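Local atomic coordinates of peptidoglycan-N-acetylmuramic acid deacetylase PdaA (Bacillus subtilis, PDB entry 1NY1), a protein that removes the acetyl group from N-acetylmuramic acid residues of peptidoglycan, a step toward the muramic delta-lactam of the spore cortex, and is required for germination. Residues A[24-29]-A[34-39]; A[188-193]-A[219-224]. One frame throughout, in Å; residues are numbered along the deposited sequence.

How the interactions relate
Both contacts are buried, though neither lies at the centre of the chain, and both show an aromatic side chain bridging two pieces of chain. Interaction 1 is the more extensive and the more polar: helix 23-31 meets the chain that leads on to strand 44-51 through two hydrogen bonds as well as apolar contact. Interaction 2 joins the approaches to strands 194-198 and 222-224, both neighbours of strand 44-51 in the parallel sheet, and rests on van der Waals contact alone. With centres about 19 Å apart, they still meet at their ends, where Gly38 N probably donates to Gly193 O and Leu37 packs on His191.

Interaction 1: residues A[24-29]-A[34-39]; sequences QLNSLI and AFYLGN
Tyr36 reaches Asn26 and Ile29 with the edge of its ring, where its hydroxyl and its CD1-CE1 edge meet different partners. The contact packs helix 23-31 on the loop that follows it and leads to strand 44-51, away from the catalytic and metal-binding residues. The hydroxyl donates to Asn26 OD1, with 2.6 Å between Tyr36 OH and the amide oxygen. The donor lies in the carbonyl plane, on a lone pair, and the Asn26 amide is only 8° from the plane of the ring, so that the two flat groups are nearly coplanar although their side chains cross at about a right angle. At the same edge, Ile29 CD1 sits 3.5 Å from Tyr36 CE1. CG1 of Ile29 stands between its own backbone N and carbonyl carbon (chi1 60°), and the extended chain beyond it carries CD1 to the ring. Nearer the backbone, Ile29 CB packs 3.8 Å from Ala34 CB, while Ala34 N donates to Ile29 O at 2.8 Å. Elsewhere, Asn26 ND2 bonds to Asp20 and Tyr36 OH to Ala21 N, while Trp8 meets the tyrosine ring. A phenylalanine in place of Tyr36 would probably keep the apolar contact with Ile29 but leave Asn26 OD1 without its hydroxyl donor and Ala21 N without its acceptor. Two bonds thus hold the phenol oxygen in place, and the amide's two different partners settle which end is oxygen, while Ile29 packs at the ring edge.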
# COMPACT_ATOMS: atom_id res chain seq x y z
N GLN A 24 15.12 -15.96 4.27
CA GLN A 24 15.38 -15.11 5.42
C GLN A 24 14.28 -14.07 5.62
O GLN A 24 13.79 -13.89 6.74
CB GLN A 24 16.73 -14.41 5.28
CG GLN A 24 17.93 -15.27 5.68
CD GLN A 24 19.23 -14.49 5.71
OE1 GLN A 24 19.31 -13.43 6.34
NE2 GLN A 24 20.25 -15.01 5.05
N LEU A 25 13.90 -13.39 4.55
CA LEU A 25 12.85 -12.38 4.63
C LEU A 25 11.49 -13.01 4.86
O LEU A 25 10.67 -12.48 5.61
CB LEU A 25 12.83 -11.52 3.37
CG LEU A 25 13.82 -10.36 3.36
CD1 LEU A 25 13.77 -9.63 2.03
CD2 LEU A 25 13.49 -9.41 4.50
N ASN A 26 11.23 -14.14 4.21
CA ASN A 26 9.95 -14.80 4.38
C ASN A 26 9.76 -15.21 5.83
O ASN A 26 8.67 -15.07 6.39
CB ASN A 26 9.83 -16.01 3.47
CG ASN A 26 9.68 -15.63 2.01
OD1 ASN A 26 9.17 -14.56 1.69
ND2 ASN A 26 10.11 -16.52 1.13
N SER A 27 10.82 -15.72 6.45
CA SER A 27 10.74 -16.16 7.84
C SER A 27 10.52 -14.99 8.79
O SER A 27 9.71 -15.07 9.71
CB SER A 27 12.03 -16.90 8.24
OG SER A 27 12.14 -18.13 7.56
N LEU A 28 11.23 -13.89 8.56
CA LEU A 28 11.11 -12.71 9.40
C LEU A 28 9.70 -12.13 9.39
O LEU A 28 9.10 -11.94 10.45
CB LEU A 28 12.09 -11.63 8.95
CG LEU A 28 12.91 -10.94 10.05
CD1 LEU A 28 13.40 -9.60 9.53
CD2 LEU A 28 12.06 -10.74 11.30
N ILE A 29 9.19 -11.85 8.21
CA ILE A 29 7.85 -11.27 8.09
C ILE A 29 6.77 -12.17 8.67
O ILE A 29 5.86 -11.69 9.35
CB ILE A 29 7.51 -10.95 6.62
CG1 ILE A 29 7.56 -12.23 5.79
CG2 ILE A 29 8.47 -9.91 6.08
CD1 ILE A 29 6.99 -12.06 4.40
N ALA A 34 3.58 -10.18 8.99
CA ALA A 34 3.65 -9.23 7.89
C ALA A 34 3.58 -10.02 6.58
O ALA A 34 3.91 -11.20 6.55
CB ALA A 34 4.95 -8.44 7.95
N PHE A 35 3.14 -9.38 5.50
CA PHE A 35 3.05 -10.08 4.22
C PHE A 35 3.26 -9.15 3.04
O PHE A 35 3.20 -7.93 3.18
CB PHE A 35 1.69 -10.79 4.10
CG PHE A 35 0.52 -9.87 4.28
CD1 PHE A 35 0.05 -9.09 3.22
CD2 PHE A 35 -0.10 -9.75 5.52
CE1 PHE A 35 -1.02 -8.21 3.40
CE2 PHE A 35 -1.16 -8.88 5.71
CZ PHE A 35 -1.62 -8.10 4.65
N TYR A 36 3.51 -9.73 1.87
CA TYR A 36 3.70 -8.94 0.66
C TYR A 36 2.90 -9.52 -0.49
O TYR A 36 2.89 -8.97 -1.59
CB TYR A 36 5.18 -8.86 0.29
CG TYR A 36 5.88 -10.19 0.07
CD1 TYR A 36 6.38 -10.92 1.14
CD2 TYR A 36 6.14 -10.65 -1.22
CE1 TYR A 36 7.12 -12.08 0.94
CE2 TYR A 36 6.89 -11.81 -1.44
CZ TYR A 36 7.38 -12.52 -0.35
OH TYR A 36 8.15 -13.63 -0.56
N LEU A 37 2.23 -10.63 -0.23
CA LEU A 37 1.39 -11.30 -1.21
C LEU A 37 0.08 -11.74 -0.57
O LEU A 37 0.01 -11.95 0.64
CB LEU A 37 2.10 -12.53 -1.78
CG LEU A 37 3.25 -12.31 -2.77
CD1 LEU A 37 4.06 -13.60 -2.90
CD2 LEU A 37 2.71 -11.88 -4.12
N GLY A 38 -0.94 -11.88 -1.41
CA GLY A 38 -2.24 -12.33 -0.95
C GLY A 38 -2.37 -13.79 -1.35
O GLY A 38 -1.39 -14.53 -1.28
N ASN A 39 -3.56 -14.20 -1.79
CA ASN A 39 -3.78 -15.58 -2.20
C ASN A 39 -3.25 -15.85 -3.61
O ASN A 39 -3.88 -15.48 -4.60
CB ASN A 39 -5.28 -15.91 -2.15
CG ASN A 39 -5.56 -17.40 -2.32
OD1 ASN A 39 -4.68 -18.17 -2.69
ND2 ASN A 39 -6.80 -17.80 -2.05

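Interaction 2: residues A[188-193]-A[219-224]; sequences KQAHPG and QGYTFK
Two helix-to-strand connections, leading to two strands that both pair with strand 44-51, meet here: the loop from helix 179-188 to strand 194-198, and the turn from helix 205-219 to strand 222-224. A Schellman motif at Gly220 ends the second helix, and Tyr221 directly after it carries almost all of that side of the contact. CG of Tyr221 lies anti to the carbonyl carbon and beside the backbone N (chi1 -85°), from where the ring extends toward the loop and its hydroxyl end meets residues 190-192, with Pro192 N near the ring plane at its edge. There Tyr221 OH comes within 3.4 Å of His191 CA and 3.8 Å of Pro192 CD, and Tyr221 CE1 is 3.8 Å from His191 O. Ala190 points its methyl toward the tyrosine, Ala190 CB lying 4.3 Å from Tyr221 CZ. Although Tyr221 OH is 3.5 Å from His191 N, the angle is too poor for a hydrogen bond, and the contact is one of van der Waals fit. The imidazole of His191 sets off away from the tyrosine and packs among Ser13, Pro19 and Leu37. Lys43 makes a cation-pi contact with the Tyr221 ring, while Leu216 of helix 205-219 touches both Tyr221 and Ala190. Such packing between successive helix-to-strand connections belongs to the repeating beta-alpha architecture of the NodB-type deacetylase fold, a distorted beta/alpha barrel.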
# COMPACT_ATOMS: atom_id res chain seq x y z
N LYS A 188 2.62 -6.19 -17.22
CA LYS A 188 3.74 -7.12 -17.24
C LYS A 188 4.07 -7.75 -15.89
O LYS A 188 4.38 -8.94 -15.83
CB LYS A 188 4.99 -6.42 -17.79
CG LYS A 188 6.22 -7.33 -17.91
CD LYS A 188 7.19 -6.84 -18.98
CE LYS A 188 7.70 -5.44 -18.69
NZ LYS A 188 8.43 -4.85 -19.84
N GLN A 189 3.99 -6.98 -14.81
CA GLN A 189 4.31 -7.51 -13.49
C GLN A 189 3.16 -8.24 -12.81
O GLN A 189 3.34 -8.81 -11.74
CB GLN A 189 4.83 -6.40 -12.58
CG GLN A 189 6.16 -5.83 -13.05
CD GLN A 189 6.78 -4.85 -12.07
OE1 GLN A 189 6.90 -5.14 -10.88
NE2 GLN A 189 7.20 -3.70 -12.57
N ALA A 190 1.98 -8.22 -13.42
CA ALA A 190 0.82 -8.87 -12.82
C ALA A 190 1.04 -10.34 -12.51
O ALA A 190 1.67 -11.07 -13.28
CB ALA A 190 -0.39 -8.71 -13.73
N HIS A 191 0.52 -10.77 -11.37
CA HIS A 191 0.62 -12.15 -10.97
C HIS A 191 -0.42 -12.48 -9.90
O HIS A 191 -0.96 -11.58 -9.24
CB HIS A 191 2.02 -12.49 -10.45
CG HIS A 191 2.54 -11.55 -9.41
ND1 HIS A 191 2.31 -11.72 -8.06
CD2 HIS A 191 3.31 -10.44 -9.52
CE1 HIS A 191 2.91 -10.76 -7.38
NE2 HIS A 191 3.53 -9.97 -8.24
N PRO A 192 -0.75 -13.76 -9.76
CA PRO A 192 -1.73 -14.20 -8.77
C PRO A 192 -1.31 -13.76 -7.37
O PRO A 192 -0.16 -13.97 -6.96
CB PRO A 192 -1.72 -15.72 -8.94
CG PRO A 192 -1.50 -15.87 -10.41
CD PRO A 192 -0.40 -14.86 -10.68
N GLY A 193 -2.23 -13.15 -6.65
CA GLY A 193 -1.95 -12.70 -5.30
C GLY A 193 -1.11 -11.44 -5.19
O GLY A 193 -0.70 -11.06 -4.10
N GLN A 219 -8.60 -10.31 -18.59
CA GLN A 219 -7.72 -11.48 -18.52
C GLN A 219 -8.23 -12.51 -17.52
O GLN A 219 -7.80 -13.67 -17.54
CB GLN A 219 -6.31 -11.08 -18.11
CG GLN A 219 -5.51 -10.37 -19.17
CD GLN A 219 -4.10 -10.06 -18.70
OE1 GLN A 219 -3.42 -10.92 -18.14
NE2 GLN A 219 -3.65 -8.83 -18.94
N GLY A 220 -9.12 -12.09 -16.63
CA GLY A 220 -9.66 -13.01 -15.64
C GLY A 220 -9.24 -12.71 -14.22
O GLY A 220 -9.44 -13.54 -13.33
N TYR A 221 -8.67 -11.54 -13.99
CA TYR A 221 -8.24 -11.12 -12.66
C TYR A 221 -9.39 -10.46 -11.90
O TYR A 221 -10.24 -9.79 -12.50
CB TYR A 221 -7.08 -10.11 -12.73
CG TYR A 221 -5.71 -10.73 -12.84
CD1 TYR A 221 -5.05 -11.23 -11.73
CD2 TYR A 221 -5.06 -10.80 -14.08
CE1 TYR A 221 -3.78 -11.80 -11.84
CE2 TYR A 221 -3.80 -11.37 -14.20
CZ TYR A 221 -3.16 -11.87 -13.07
OH TYR A 221 -1.92 -12.45 -13.20
N THR A 222 -9.39 -10.66 -10.59
CA THR A 222 -10.38 -10.07 -9.70
C THR A 222 -9.59 -9.21 -8.72
O THR A 222 -8.52 -9.61 -8.27
CB THR A 222 -11.15 -11.16 -8.90
OG1 THR A 222 -12.02 -11.87 -9.78
CG2 THR A 222 -11.97 -10.53 -7.78
N PHE A 223 -10.11 -8.02 -8.41
CA PHE A 223 -9.44 -7.10 -7.49
C PHE A 223 -10.11 -7.14 -6.12
O PHE A 223 -11.31 -6.92 -6.00
CB PHE A 223 -9.49 -5.68 -8.04
CG PHE A 223 -8.64 -5.47 -9.25
CD1 PHE A 223 -7.30 -5.10 -9.13
CD2 PHE A 223 -9.16 -5.70 -10.53
CE1 PHE A 223 -6.49 -4.95 -10.25
CE2 PHE A 223 -8.36 -5.56 -11.66
CZ PHE A 223 -7.02 -5.19 -11.52
N LYS A 224 -9.33 -7.42 -5.08
CA LYS A 224 -9.85 -7.47 -3.72
C LYS A 224 -9.08 -6.50 -2.84
O LYS A 224 -8.03 -6.00 -3.24
CB LYS A 224 -9.74 -8.90 -3.17
CG LYS A 224 -10.61 -9.91 -3.91
CD LYS A 224 -10.51 -11.29 -3.27
CE LYS A 224 -11.40 -12.31 -3.98
NZ LYS A 224 -11.26 -13.67 -3.40